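Local coordinates for protein beta-xylosidase (Uncultured organism, PDB 4MLG) that probably hydrolyses xylo-oligosaccharides to release xylose, acting as a beta-xylosidase of glycoside hydrolase family 43 with a beta-propeller fold, at residues G10-D15 and T298-L303; S30-S35 and F46-Y51; N127-S132 and M192-E197; M149-L154 and C182-R187. All coordinates share one frame; numbering follows the deposited sequence.

Interaction 1: G10-D15 and T298-L303. With SO4 (sulfate ion), chain N.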
loop_
_atom_site.group_PDB
_atom_site.type_symbol
_atom_site.label_atom_id
_atom_site.label_comp_id
_atom_site.label_asym_id
_atom_site.label_seq_id
_atom_site.Cartn_x
_atom_site.Cartn_y
_atom_site.Cartn_z
ATOM N N GLY A 10 -35.993 -7.185 2.700
ATOM C CA GLY A 10 -36.104 -5.738 2.667
ATOM C C GLY A 10 -34.914 -5.009 2.068
ATOM O O GLY A 10 -35.057 -3.901 1.548
ATOM N N ASP A 11 -33.738 -5.624 2.140
ATOM C CA ASP A 11 -32.520 -4.989 1.648
ATOM C C ASP A 11 -31.661 -5.982 0.870
ATOM O O ASP A 11 -31.952 -7.177 0.845
ATOM C CB ASP A 11 -31.721 -4.402 2.815
ATOM C CG ASP A 11 -31.023 -3.104 2.454
ATOM O OD1 ASP A 11 -30.700 -2.908 1.263
ATOM O OD2 ASP A 11 -30.801 -2.277 3.363
ATOM N N TYR A 12 -30.604 -5.483 0.234
ATOM C CA TYR A 12 -29.693 -6.340 -0.518
ATOM C C TYR A 12 -28.400 -6.609 0.250
ATOM O O TYR A 12 -27.503 -5.767 0.291
ATOM C CB TYR A 12 -29.379 -5.734 -1.888
ATOM C CG TYR A 12 -30.561 -5.703 -2.835
ATOM C CD1 TYR A 12 -31.095 -6.879 -3.348
ATOM C CD2 TYR A 12 -31.135 -4.500 -3.225
ATOM C CE1 TYR A 12 -32.171 -6.858 -4.214
ATOM C CE2 TYR A 12 -32.211 -4.469 -4.092
ATOM C CZ TYR A 12 -32.726 -5.650 -4.583
ATOM O OH TYR A 12 -33.797 -5.622 -5.446
ATOM N N MET A 13 -28.313 -7.789 0.857
ATOM C CA MET A 13 -27.121 -8.182 1.601
ATOM C C MET A 13 -26.425 -9.362 0.928
ATOM O O MET A 13 -27.067 -10.354 0.576
ATOM C CB MET A 13 -27.483 -8.529 3.046
ATOM C CG MET A 13 -28.162 -7.399 3.802
ATOM S SD MET A 13 -27.076 -5.989 4.085
ATOM C CE MET A 13 -28.236 -4.809 4.771
ATOM N N ALA A 14 -25.112 -9.253 0.752
ATOM C CA ALA A 14 -24.352 -10.258 0.017
ATOM C C ALA A 14 -23.111 -10.720 0.770
ATOM O O ALA A 14 -22.759 -10.157 1.804
ATOM C CB ALA A 14 -23.962 -9.725 -1.347
ATOM N N ASP A 15 -22.452 -11.739 0.223
ATOM C CA ASP A 15 -21.237 -12.313 0.804
ATOM C C ASP A 15 -21.402 -12.659 2.284
ATOM O O ASP A 15 -20.658 -12.154 3.125
ATOM C CB ASP A 15 -20.055 -11.354 0.624
ATOM C CG ASP A 15 -19.968 -10.793 -0.781
ATOM O OD1 ASP A 15 -20.212 -11.550 -1.744
ATOM O OD2 ASP A 15 -19.660 -9.591 -0.922
ATOM N N THR A 298 -26.491 -8.177 -11.084
ATOM C CA THR A 298 -25.315 -8.719 -10.402
ATOM C C THR A 298 -24.927 -7.965 -9.129
ATOM O O THR A 298 -24.657 -8.576 -8.094
ATOM C CB THR A 298 -24.101 -8.756 -11.353
ATOM O OG1 THR A 298 -24.389 -9.611 -12.467
ATOM C CG2 THR A 298 -22.862 -9.266 -10.632
ATOM N N TRP A 299 -24.909 -6.638 -9.208
ATOM C CA TRP A 299 -24.459 -5.808 -8.092
ATOM C C TRP A 299 -25.517 -5.660 -6.999
ATOM O O TRP A 299 -25.293 -4.977 -6.000
ATOM C CB TRP A 299 -24.012 -4.433 -8.593
ATOM C CG TRP A 299 -25.072 -3.697 -9.350
ATOM C CD1 TRP A 299 -25.893 -2.721 -8.867
ATOM C CD2 TRP A 299 -25.430 -3.882 -10.724
ATOM N NE1 TRP A 299 -26.739 -2.284 -9.858
ATOM C CE2 TRP A 299 -26.476 -2.982 -11.007
ATOM C CE3 TRP A 299 -24.967 -4.720 -11.743
ATOM C CZ2 TRP A 299 -27.067 -2.896 -12.265
ATOM C CZ3 TRP A 299 -25.556 -4.635 -12.992
ATOM C CH2 TRP A 299 -26.594 -3.729 -13.242
ATOM N N LEU A 300 -26.666 -6.300 -7.193
ATOM C CA LEU A 300 -27.728 -6.296 -6.192
ATOM C C LEU A 300 -28.069 -7.728 -5.795
ATOM O O LEU A 300 -28.795 -8.423 -6.504
ATOM C CB LEU A 300 -28.972 -5.587 -6.725
ATOM C CG LEU A 300 -28.818 -4.117 -7.119
ATOM C CD1 LEU A 300 -30.144 -3.560 -7.610
ATOM C CD2 LEU A 300 -28.293 -3.305 -5.949
ATOM N N ARG A 301 -27.542 -8.160 -4.654
ATOM C CA ARG A 301 -27.647 -9.554 -4.246
ATOM C C ARG A 301 -28.441 -9.722 -2.954
ATOM O O ARG A 301 -28.356 -8.893 -2.051
ATOM C CB ARG A 301 -26.246 -10.148 -4.090
ATOM C CG ARG A 301 -25.418 -10.097 -5.365
ATOM C CD ARG A 301 -23.926 -10.191 -5.088
ATOM N NE ARG A 301 -23.398 -8.972 -4.479
ATOM C CZ ARG A 301 -22.115 -8.775 -4.191
ATOM N NH1 ARG A 301 -21.219 -9.715 -4.457
ATOM N NH2 ARG A 301 -21.727 -7.636 -3.635
ATOM N N SER A 302 -29.214 -10.800 -2.879
ATOM C CA SER A 302 -30.008 -11.096 -1.693
ATOM C C SER A 302 -29.528 -12.397 -1.066
ATOM O O SER A 302 -29.456 -13.424 -1.738
ATOM C CB SER A 302 -31.488 -11.206 -2.057
ATOM O OG SER A 302 -31.932 -10.047 -2.743
ATOM N N LEU A 303 -29.199 -12.355 0.222
ATOM C CA LEU A 303 -28.664 -13.537 0.889
ATOM C C LEU A 303 -29.728 -14.596 1.163
ATOM O O LEU A 303 -30.900 -14.280 1.373
ATOM C CB LEU A 303 -27.894 -13.172 2.167
ATOM C CG LEU A 303 -28.438 -12.160 3.180
ATOM C CD1 LEU A 303 -29.721 -12.631 3.836
ATOM C CD2 LEU A 303 -27.383 -11.892 4.239
HETATM S S SO4 N . -16.893 -9.686 -3.759
HETATM O O1 SO4 N . -18.079 -9.009 -3.246
HETATM O O2 SO4 N . -16.948 -11.103 -3.413
HETATM O O3 SO4 N . -16.839 -9.539 -5.211
HETATM O O4 SO4 N . -15.702 -9.094 -3.157
HETATM O O HOH W 1 -33.790 -8.811 -0.557
#

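Interaction 2: S30-S35 and F46-Y51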
loop_
_atom_site.group_PDB
_atom_site.type_symbol
_atom_site.label_atom_id
_atom_site.label_comp_id
_atom_site.label_asym_id
_atom_site.label_seq_id
_atom_site.Cartn_x
_atom_site.Cartn_y
_atom_site.Cartn_z
ATOM N N SER A 30 -22.015 -8.346 3.268
ATOM C CA SER A 30 -21.788 -7.048 2.650
ATOM C C SER A 30 -23.143 -6.400 2.384
ATOM O O SER A 30 -24.169 -7.078 2.412
ATOM C CB SER A 30 -21.015 -7.204 1.341
ATOM O OG SER A 30 -19.808 -7.915 1.540
ATOM N N HIS A 31 -23.153 -5.094 2.127
ATOM C CA HIS A 31 -24.407 -4.388 1.871
ATOM C C HIS A 31 -24.455 -3.804 0.461
ATOM O O HIS A 31 -23.930 -2.721 0.212
ATOM C CB HIS A 31 -24.626 -3.282 2.908
ATOM C CG HIS A 31 -25.954 -2.596 2.795
ATOM N ND1 HIS A 31 -26.296 -1.507 3.568
ATOM C CD2 HIS A 31 -27.024 -2.845 2.003
ATOM C CE1 HIS A 31 -27.518 -1.114 3.255
ATOM N NE2 HIS A 31 -27.982 -1.909 2.309
ATOM N N ASP A 32 -25.102 -4.521 -0.453
ATOM C CA ASP A 32 -25.273 -4.041 -1.818
ATOM C C ASP A 32 -26.307 -2.921 -1.900
ATOM O O ASP A 32 -27.389 -3.016 -1.320
ATOM C CB ASP A 32 -25.685 -5.187 -2.744
ATOM C CG ASP A 32 -24.514 -6.058 -3.152
ATOM O OD1 ASP A 32 -23.384 -5.533 -3.239
ATOM O OD2 ASP A 32 -24.724 -7.264 -3.395
ATOM N N TRP A 33 -25.962 -1.864 -2.626
ATOM C CA TRP A 33 -26.883 -0.768 -2.876
ATOM C C TRP A 33 -26.674 -0.266 -4.296
ATOM O O TRP A 33 -25.608 -0.462 -4.878
ATOM C CB TRP A 33 -26.663 0.364 -1.872
ATOM C CG TRP A 33 -25.395 1.129 -2.093
ATOM C CD1 TRP A 33 -24.121 0.666 -1.941
ATOM C CD2 TRP A 33 -25.278 2.502 -2.490
ATOM N NE1 TRP A 33 -23.217 1.660 -2.227
ATOM C CE2 TRP A 33 -23.901 2.798 -2.567
ATOM C CE3 TRP A 33 -26.202 3.508 -2.793
ATOM C CZ2 TRP A 33 -23.427 4.058 -2.933
ATOM C CZ3 TRP A 33 -25.728 4.759 -3.157
ATOM C CH2 TRP A 33 -24.354 5.023 -3.222
ATOM N N GLU A 34 -27.692 0.376 -4.856
ATOM C CA GLU A 34 -27.598 0.879 -6.219
ATOM C C GLU A 34 -26.812 2.182 -6.292
ATOM O O GLU A 34 -27.368 3.267 -6.126
ATOM C CB GLU A 34 -28.988 1.066 -6.834
ATOM C CG GLU A 34 -28.973 1.610 -8.262
ATOM C CD GLU A 34 -28.359 0.643 -9.259
ATOM O OE1 GLU A 34 -29.121 -0.087 -9.927
ATOM O OE2 GLU A 34 -27.117 0.614 -9.384
ATOM N N SER A 35 -25.510 2.067 -6.527
ATOM C CA SER A 35 -24.700 3.230 -6.844
ATOM C C SER A 35 -25.003 3.606 -8.286
ATOM O O SER A 35 -25.360 2.749 -9.092
ATOM C CB SER A 35 -23.213 2.918 -6.678
ATOM O OG SER A 35 -22.822 1.847 -7.520
ATOM N N PHE A 46 -19.510 -2.518 -7.688
ATOM C CA PHE A 46 -19.519 -3.061 -6.338
ATOM C C PHE A 46 -19.043 -1.987 -5.370
ATOM O O PHE A 46 -17.932 -2.055 -4.845
ATOM C CB PHE A 46 -18.625 -4.298 -6.240
ATOM C CG PHE A 46 -19.151 -5.488 -6.990
ATOM C CD1 PHE A 46 -20.272 -6.165 -6.540
ATOM C CD2 PHE A 46 -18.521 -5.936 -8.138
ATOM C CE1 PHE A 46 -20.757 -7.262 -7.225
ATOM C CE2 PHE A 46 -19.001 -7.035 -8.827
ATOM C CZ PHE A 46 -20.122 -7.697 -8.370
ATOM N N ASN A 47 -19.893 -0.992 -5.144
ATOM C CA ASN A 47 -19.523 0.166 -4.344
ATOM C C ASN A 47 -20.193 0.159 -2.975
ATOM O O ASN A 47 -20.821 1.141 -2.581
ATOM C CB ASN A 47 -19.880 1.453 -5.091
ATOM C CG ASN A 47 -19.148 2.667 -4.553
ATOM O OD1 ASN A 47 -18.027 2.559 -4.054
ATOM N ND2 ASN A 47 -19.779 3.830 -4.652
ATOM N N MET A 48 -20.066 -0.952 -2.257
ATOM C CA MET A 48 -20.620 -1.044 -0.910
ATOM C C MET A 48 -19.884 -0.088 0.022
ATOM O O MET A 48 -18.719 0.238 -0.208
ATOM C CB MET A 48 -20.540 -2.478 -0.384
ATOM C CG MET A 48 -21.256 -3.493 -1.259
ATOM S SD MET A 48 -20.298 -3.976 -2.704
ATOM C CE MET A 48 -19.355 -5.337 -2.030
ATOM N N LYS A 49 -20.560 0.366 1.072
ATOM C CA LYS A 49 -19.980 1.384 1.941
ATOM C C LYS A 49 -20.246 1.176 3.432
ATOM O O LYS A 49 -19.831 1.992 4.253
ATOM C CB LYS A 49 -20.453 2.777 1.514
ATOM C CG LYS A 49 -21.962 2.914 1.408
ATOM C CD LYS A 49 -22.356 4.298 0.921
ATOM C CE LYS A 49 -23.861 4.416 0.748
ATOM N NZ LYS A 49 -24.267 5.779 0.307
ATOM N N ASP A 50 -20.927 0.088 3.785
ATOM C CA ASP A 50 -21.221 -0.178 5.191
ATOM C C ASP A 50 -21.473 -1.655 5.505
ATOM O O ASP A 50 -21.536 -2.494 4.606
ATOM C CB ASP A 50 -22.403 0.674 5.665
ATOM C CG ASP A 50 -23.687 0.347 4.933
ATOM O OD1 ASP A 50 -23.609 -0.200 3.813
ATOM O OD2 ASP A 50 -24.772 0.639 5.475
ATOM N N TYR A 51 -21.610 -1.956 6.796
ATOM C CA TYR A 51 -21.870 -3.315 7.260
ATOM C C TYR A 51 -23.075 -3.367 8.192
ATOM O O TYR A 51 -23.187 -2.565 9.119
ATOM C CB TYR A 51 -20.654 -3.874 8.004
ATOM C CG TYR A 51 -19.483 -4.241 7.125
ATOM C CD1 TYR A 51 -19.677 -4.776 5.859
ATOM C CD2 TYR A 51 -18.179 -4.054 7.564
ATOM C CE1 TYR A 51 -18.605 -5.113 5.054
ATOM C CE2 TYR A 51 -17.102 -4.386 6.768
ATOM C CZ TYR A 51 -17.320 -4.914 5.514
ATOM O OH TYR A 51 -16.244 -5.244 4.722
HETATM O O HOH W 2 -20.586 -3.930 2.555
#

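Interaction 3: N127-S132 and M192-E197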
loop_
_atom_site.group_PDB
_atom_site.type_symbol
_atom_site.label_atom_id
_atom_site.label_comp_id
_atom_site.label_asym_id
_atom_site.label_seq_id
_atom_site.Cartn_x
_atom_site.Cartn_y
_atom_site.Cartn_z
ATOM N N ASN A 127 -5.300 2.352 11.026
ATOM C CA ASN A 127 -4.516 1.924 9.873
ATOM C C ASN A 127 -4.760 0.460 9.526
ATOM O O ASN A 127 -5.094 -0.341 10.400
ATOM C CB ASN A 127 -3.024 2.170 10.117
ATOM C CG ASN A 127 -2.686 3.644 10.227
ATOM O OD1 ASN A 127 -2.625 4.197 11.325
ATOM N ND2 ASN A 127 -2.465 4.289 9.087
ATOM N N PRO A 128 -4.605 0.104 8.242
ATOM C CA PRO A 128 -4.794 -1.290 7.836
ATOM C C PRO A 128 -3.681 -2.182 8.374
ATOM O O PRO A 128 -2.639 -1.677 8.790
ATOM C CB PRO A 128 -4.716 -1.218 6.309
ATOM C CG PRO A 128 -3.889 -0.011 6.033
ATOM C CD PRO A 128 -4.274 0.971 7.097
ATOM N N ILE A 129 -3.911 -3.491 8.363
ATOM C CA ILE A 129 -2.919 -4.462 8.810
ATOM C C ILE A 129 -1.643 -4.363 7.977
ATOM O O ILE A 129 -1.697 -4.311 6.749
ATOM C CB ILE A 129 -3.471 -5.899 8.721
ATOM C CG1 ILE A 129 -4.713 -6.051 9.602
ATOM C CG2 ILE A 129 -2.410 -6.914 9.118
ATOM C CD1 ILE A 129 -5.327 -7.438 9.554
ATOM N N LYS A 130 -0.500 -4.330 8.652
ATOM C CA LYS A 130 0.790 -4.237 7.979
ATOM C C LYS A 130 1.038 -5.439 7.074
ATOM O O LYS A 130 0.960 -6.586 7.516
ATOM C CB LYS A 130 1.916 -4.118 9.008
ATOM C CG LYS A 130 1.793 -2.915 9.925
ATOM C CD LYS A 130 2.821 -2.965 11.041
ATOM C CE LYS A 130 2.780 -1.700 11.878
ATOM N NZ LYS A 130 1.430 -1.447 12.454
ATOM N N GLY A 131 1.333 -5.168 5.806
ATOM C CA GLY A 131 1.638 -6.218 4.852
ATOM C C GLY A 131 0.412 -6.788 4.168
ATOM O O GLY A 131 0.527 -7.567 3.222
ATOM N N SER A 132 -0.765 -6.398 4.646
ATOM C CA SER A 132 -2.021 -6.914 4.110
ATOM C C SER A 132 -2.260 -6.453 2.676
ATOM O O SER A 132 -1.865 -5.350 2.291
ATOM C CB SER A 132 -3.194 -6.489 4.992
ATOM O OG SER A 132 -3.304 -5.077 5.043
ATOM N N MET A 192 -4.476 -10.045 17.624
ATOM C CA MET A 192 -5.348 -10.054 16.449
ATOM C C MET A 192 -5.335 -8.747 15.658
ATOM O O MET A 192 -6.288 -8.442 14.943
ATOM C CB MET A 192 -6.784 -10.415 16.848
ATOM C CG MET A 192 -6.913 -11.767 17.529
ATOM S SD MET A 192 -6.577 -13.147 16.421
ATOM C CE MET A 192 -8.096 -13.208 15.475
ATOM N N LEU A 193 -4.252 -7.984 15.779
ATOM C CA LEU A 193 -4.145 -6.705 15.086
ATOM C C LEU A 193 -3.186 -6.776 13.903
ATOM O O LEU A 193 -3.289 -5.990 12.961
ATOM C CB LEU A 193 -3.702 -5.606 16.052
ATOM C CG LEU A 193 -4.602 -5.359 17.262
ATOM C CD1 LEU A 193 -4.083 -4.190 18.087
ATOM C CD2 LEU A 193 -6.039 -5.118 16.826
ATOM N N GLU A 194 -2.245 -7.714 13.959
ATOM C CA GLU A 194 -1.248 -7.857 12.902
ATOM C C GLU A 194 -0.991 -9.318 12.562
ATOM O O GLU A 194 -1.433 -10.219 13.276
ATOM C CB GLU A 194 0.071 -7.189 13.306
ATOM C CG GLU A 194 -0.015 -5.686 13.524
ATOM C CD GLU A 194 -0.305 -4.918 12.247
ATOM O OE1 GLU A 194 -0.125 -5.486 11.149
ATOM O OE2 GLU A 194 -0.712 -3.741 12.343
ATOM N N PHE A 195 -0.274 -9.542 11.465
ATOM C CA PHE A 195 0.143 -10.884 11.078
ATOM C C PHE A 195 1.264 -11.350 12.001
ATOM O O PHE A 195 2.069 -10.543 12.462
ATOM C CB PHE A 195 0.626 -10.904 9.625
ATOM C CG PHE A 195 -0.448 -10.598 8.617
ATOM C CD1 PHE A 195 -1.791 -10.721 8.945
ATOM C CD2 PHE A 195 -0.112 -10.192 7.334
ATOM C CE1 PHE A 195 -2.781 -10.437 8.012
ATOM C CE2 PHE A 195 -1.094 -9.909 6.398
ATOM C CZ PHE A 195 -2.430 -10.031 6.737
ATOM N N ALA A 196 1.312 -12.648 12.275
ATOM C CA ALA A 196 2.370 -13.209 13.109
ATOM C C ALA A 196 3.531 -13.690 12.246
ATOM O O ALA A 196 4.639 -13.907 12.736
ATOM C CB ALA A 196 1.831 -14.349 13.959
ATOM N N GLU A 197 3.262 -13.854 10.956
ATOM C CA GLU A 197 4.252 -14.361 10.017
ATOM C C GLU A 197 3.960 -13.829 8.621
ATOM O O GLU A 197 3.041 -13.032 8.433
ATOM C CB GLU A 197 4.216 -15.889 9.989
ATOM C CG GLU A 197 2.886 -16.449 9.506
ATOM C CD GLU A 197 2.879 -17.959 9.414
ATOM O OE1 GLU A 197 3.894 -18.582 9.790
ATOM O OE2 GLU A 197 1.859 -18.522 8.963
#

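Interaction 4: M149-L154 and C182-R187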
loop_
_atom_site.group_PDB
_atom_site.type_symbol
_atom_site.label_atom_id
_atom_site.label_comp_id
_atom_site.label_asym_id
_atom_site.label_seq_id
_atom_site.Cartn_x
_atom_site.Cartn_y
_atom_site.Cartn_z
ATOM N N MET A 149 -5.869 -16.521 8.904
ATOM C CA MET A 149 -6.598 -15.752 7.900
ATOM C C MET A 149 -6.376 -16.326 6.507
ATOM O O MET A 149 -5.240 -16.562 6.098
ATOM C CB MET A 149 -6.183 -14.277 7.912
ATOM C CG MET A 149 -6.736 -13.483 6.726
ATOM S SD MET A 149 -6.110 -11.797 6.570
ATOM C CE MET A 149 -6.940 -10.995 7.937
ATOM N N TYR A 150 -7.468 -16.548 5.785
ATOM C CA TYR A 150 -7.392 -16.966 4.392
ATOM C C TYR A 150 -7.957 -15.856 3.519
ATOM O O TYR A 150 -9.115 -15.470 3.671
ATOM C CB TYR A 150 -8.163 -18.268 4.171
ATOM C CG TYR A 150 -7.660 -19.413 5.020
ATOM C CD1 TYR A 150 -6.690 -20.285 4.541
ATOM C CD2 TYR A 150 -8.148 -19.617 6.303
ATOM C CE1 TYR A 150 -6.224 -21.327 5.315
ATOM C CE2 TYR A 150 -7.687 -20.656 7.086
ATOM C CZ TYR A 150 -6.725 -21.508 6.588
ATOM O OH TYR A 150 -6.268 -22.544 7.367
ATOM N N PHE A 151 -7.136 -15.335 2.614
ATOM C CA PHE A 151 -7.569 -14.243 1.754
ATOM C C PHE A 151 -7.094 -14.420 0.318
ATOM O O PHE A 151 -6.358 -15.360 0.007
ATOM C CB PHE A 151 -7.099 -12.895 2.309
ATOM C CG PHE A 151 -5.606 -12.713 2.287
ATOM C CD1 PHE A 151 -4.987 -12.065 1.228
ATOM C CD2 PHE A 151 -4.823 -13.176 3.330
ATOM C CE1 PHE A 151 -3.614 -11.892 1.208
ATOM C CE2 PHE A 151 -3.451 -13.006 3.315
ATOM C CZ PHE A 151 -2.847 -12.362 2.254
ATOM N N GLY A 152 -7.521 -13.505 -0.550
ATOM C CA GLY A 152 -7.178 -13.555 -1.958
ATOM C C GLY A 152 -8.400 -13.390 -2.843
ATOM O O GLY A 152 -9.518 -13.724 -2.445
ATOM N N GLY A 153 -8.185 -12.872 -4.048
ATOM C CA GLY A 153 -9.258 -12.684 -5.007
ATOM C C GLY A 153 -8.744 -12.190 -6.345
ATOM O O GLY A 153 -8.045 -11.182 -6.412
ATOM N N LEU A 154 -9.093 -12.897 -7.416
ATOM C CA LEU A 154 -8.618 -12.547 -8.754
ATOM C C LEU A 154 -9.224 -11.258 -9.299
ATOM O O LEU A 154 -10.244 -10.777 -8.805
ATOM C CB LEU A 154 -8.884 -13.689 -9.739
ATOM C CG LEU A 154 -8.023 -14.942 -9.585
ATOM C CD1 LEU A 154 -8.294 -15.922 -10.718
ATOM C CD2 LEU A 154 -6.549 -14.571 -9.526
ATOM N N CYS A 182 -2.651 -19.145 -6.124
ATOM C CA CYS A 182 -3.226 -19.787 -4.952
ATOM C C CYS A 182 -3.788 -18.742 -4.002
ATOM O O CYS A 182 -3.311 -17.607 -3.972
ATOM C CB CYS A 182 -2.161 -20.613 -4.225
ATOM S SG CYS A 182 -1.283 -21.803 -5.261
ATOM N N PRO A 183 -4.812 -19.119 -3.220
ATOM C CA PRO A 183 -5.259 -18.248 -2.131
ATOM C C PRO A 183 -4.170 -18.174 -1.067
ATOM O O PRO A 183 -3.298 -19.041 -1.029
ATOM C CB PRO A 183 -6.494 -18.975 -1.587
ATOM C CG PRO A 183 -6.297 -20.399 -1.977
ATOM C CD PRO A 183 -5.613 -20.352 -3.308
ATOM N N LYS A 184 -4.209 -17.152 -0.220
ATOM C CA LYS A 184 -3.152 -16.957 0.762
ATOM C C LYS A 184 -3.595 -17.330 2.170
ATOM O O LYS A 184 -4.764 -17.185 2.523
ATOM C CB LYS A 184 -2.657 -15.511 0.732
ATOM C CG LYS A 184 -1.997 -15.110 -0.576
ATOM C CD LYS A 184 -0.751 -15.941 -0.832
ATOM C CE LYS A 184 -0.099 -15.573 -2.153
ATOM N NZ LYS A 184 1.139 -16.365 -2.390
ATOM N N VAL A 185 -2.646 -17.817 2.963
ATOM C CA VAL A 185 -2.897 -18.165 4.356
ATOM C C VAL A 185 -1.839 -17.514 5.246
ATOM O O VAL A 185 -0.654 -17.506 4.910
ATOM C CB VAL A 185 -2.901 -19.697 4.565
ATOM C CG1 VAL A 185 -1.660 -20.330 3.949
ATOM C CG2 VAL A 185 -3.011 -20.043 6.043
ATOM N N VAL A 186 -2.271 -16.949 6.367
ATOM C CA VAL A 186 -1.346 -16.324 7.302
ATOM C C VAL A 186 -1.850 -16.455 8.739
ATOM O O VAL A 186 -3.048 -16.326 9.003
ATOM C CB VAL A 186 -1.084 -14.838 6.937
ATOM C CG1 VAL A 186 -2.373 -14.031 6.981
ATOM C CG2 VAL A 186 -0.030 -14.233 7.855
ATOM N N ARG A 187 -0.937 -16.741 9.661
ATOM C CA ARG A 187 -1.293 -16.859 11.068
ATOM C C ARG A 187 -1.304 -15.486 11.731
ATOM O O ARG A 187 -0.379 -14.693 11.556
ATOM C CB ARG A 187 -0.327 -17.797 11.796
ATOM C CG ARG A 187 -0.654 -18.009 13.269
ATOM C CD ARG A 187 0.285 -19.017 13.922
ATOM N NE ARG A 187 1.679 -18.581 13.892
ATOM C CZ ARG A 187 2.259 -17.859 14.846
ATOM N NH1 ARG A 187 1.565 -17.484 15.913
ATOM N NH2 ARG A 187 3.533 -17.510 14.734
#

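Interaction 1: G10-D15 and T298-L303
The Y12 ring receives L300 CB over the centre of one face, a CH-pi contact 4.0 Å from the centroid and only 3° off the normal. At its edge, R301 O lies in the ring plane and S302 OG stands 3.3 Å from Y12 CD1. The second flat group is the R301 guanidinium. A14 CB sits over one of its faces, 3.3 Å from R301 NE, while sulfate O1 lies at the edge and in plane, taking a weak hydrogen bond of 3.4 Å from R301 NH1. D15 OD1, also 3.4 Å from R301 NH1, lies well out of the guanidinium plane, so no N-H points at it and only the charges attract; the two planes are 86° apart. A bend at chi3 (-72°) turns the end of R301 across A14. Stronger polar partners lie outside: R301 NE forms a salt bridge with D32, and D15 OD2 a hydrogen bond with S30. Toward the other end, M13 CB packs on L303 CD2 at 3.6 Å, and a water links D11 O to S302 OG. The contact joins the sheet of 12-14 to the one that pairs the N-terminal strand 5-6 with 302-308, at the ring closure of the propeller. Its D15 end reaches to about 6 Å from the bound calcium, consistent with the central active site of family 43 propellers.

Interaction 2: S30-S35 and F46-Y51
M48 packs against H31 and D32 in the buried part of the contact. Its chain, bent at chi2 (79°) and again at chi3, passes the H31 carbonyl, with M48 CG 3.1 Å from H31 O, and its sulfur lies beside D32, M48 SD to D32 OD1 being 3.5 Å. D32 spends its charge on R301, whose side chain also touches M48. On the more open side W33 is sandwiched at its rim: K49 CE and NZ lie over one face and S35 N over the other, the ammonium making a cation-pi contact 3.8 Å from the centroid of the six-membered ring. At the indole edge W33 NE1 donates to N47 O (159°). Replacing W33 by alanine removes the indole, which would probably leave the extended, exposed K49 chain without the ring it lies over and N47 O without this donor. Looser still is the pairing of H31 with D50, where H31 ND1 reaches D50 OD1 at 3.0 Å and OD2 at 3.3 Å, both weak bonds. A water joins H31 N to D50 O. Strands 24-32 and 50-56 are antiparallel neighbours in a sheet of the family 43 beta-propeller, and the contact lies where they run into the loop that connects them.

Interaction 3: N127-S132 and M192-E197
E194 folds back at chi2 (-67°), which brings its carboxylate against K130, where the two oxygens are used differently. E194 OE1 takes the backbone K130 N through its syn lone pair at 2.8 Å. E194 OE2 is met by K130 NZ at 3.1 Å from 62° above the carboxylate plane, a salt bridge made possible by the final bend of the otherwise extended lysine (chi4 57°). The methyl CG2 of I129 lies over one face of F195, 3.8 Å from the ring centroid and offset toward the rim, and also lies 3.4 Å from E194 OE1. S132 CB approaches F195 CZ to 4.0 Å. S132 closes the type II turn that starts at I129, its backbone N donating to I129 O, and G131 takes up backbone angles that call for glycine. One carboxylate thus holds both the turn's backbone and its lysine, beside an apolar patch of I129 and F195; the ammonium, matched by E194, also bonds to the amide oxygen of N127 of the second subunit, so it probably links the loop pair to the subunit interface.

Interaction 4: M149-L154 and C182-R187
With chi1 at 67°, F151 sets its CG between its own backbone N and carbonyl carbon and brings a ring face onto K184 CB, 3.7 Å from the centroid. K184 bends at chi2 (-63°), and its NZ goes on to a salt bridge with D201. V186 CG1 meets the edge of the same ring, 4.0 Å from F151 CE2. A leucine in place of F151 would probably lose this flat cover over K184 CB, along with the edge-to-face partner of Y133. On the other face of the sheet Y150 and V185 lie side by side, Y150 CE1 3.5 Å from V185 CG2, while Y150 OH bonds to P254 O. The backbones run antiparallel. M149 and V186 form a hydrogen-bonded pair (M149 N to V186 O 2.8 Å, V186 N to M149 O 3.0 Å), as do F151 and K184, with the non-hydrogen-bonded pair Y150 and V185 between them. Four backbone bonds therefore pair the N-H and C=O groups of M149, F151, K184 and V186, mainly apolar side chains pack on both faces, and the one buried lysine has its charge met by D201.

How the interactions relate
From the N terminus, segment 10-15 meets segment 298-303, nearly at the end of the chain, so interaction 1 closes a loop that encloses the other three and joins the sheet of 12-14 to that of 302-308. Interaction 2 comes next, a short loop between strands 24-32 and 50-56. It touches interaction 1 through the R301 to D32 salt bridge and a probable bond from S30 N to A14 O. Interaction 3 follows in series, joining the loop after strand 123-124 to the loop between 184-188 and 200-205. Within its span interaction 4 pairs neighbouring strands 147-151 and 184-188. These two meet where A196 N probably bonds to R187 O and F195 packs on V186. No loops cross. Interactions 1 and 3 lie on opposite sides of the chain's centre.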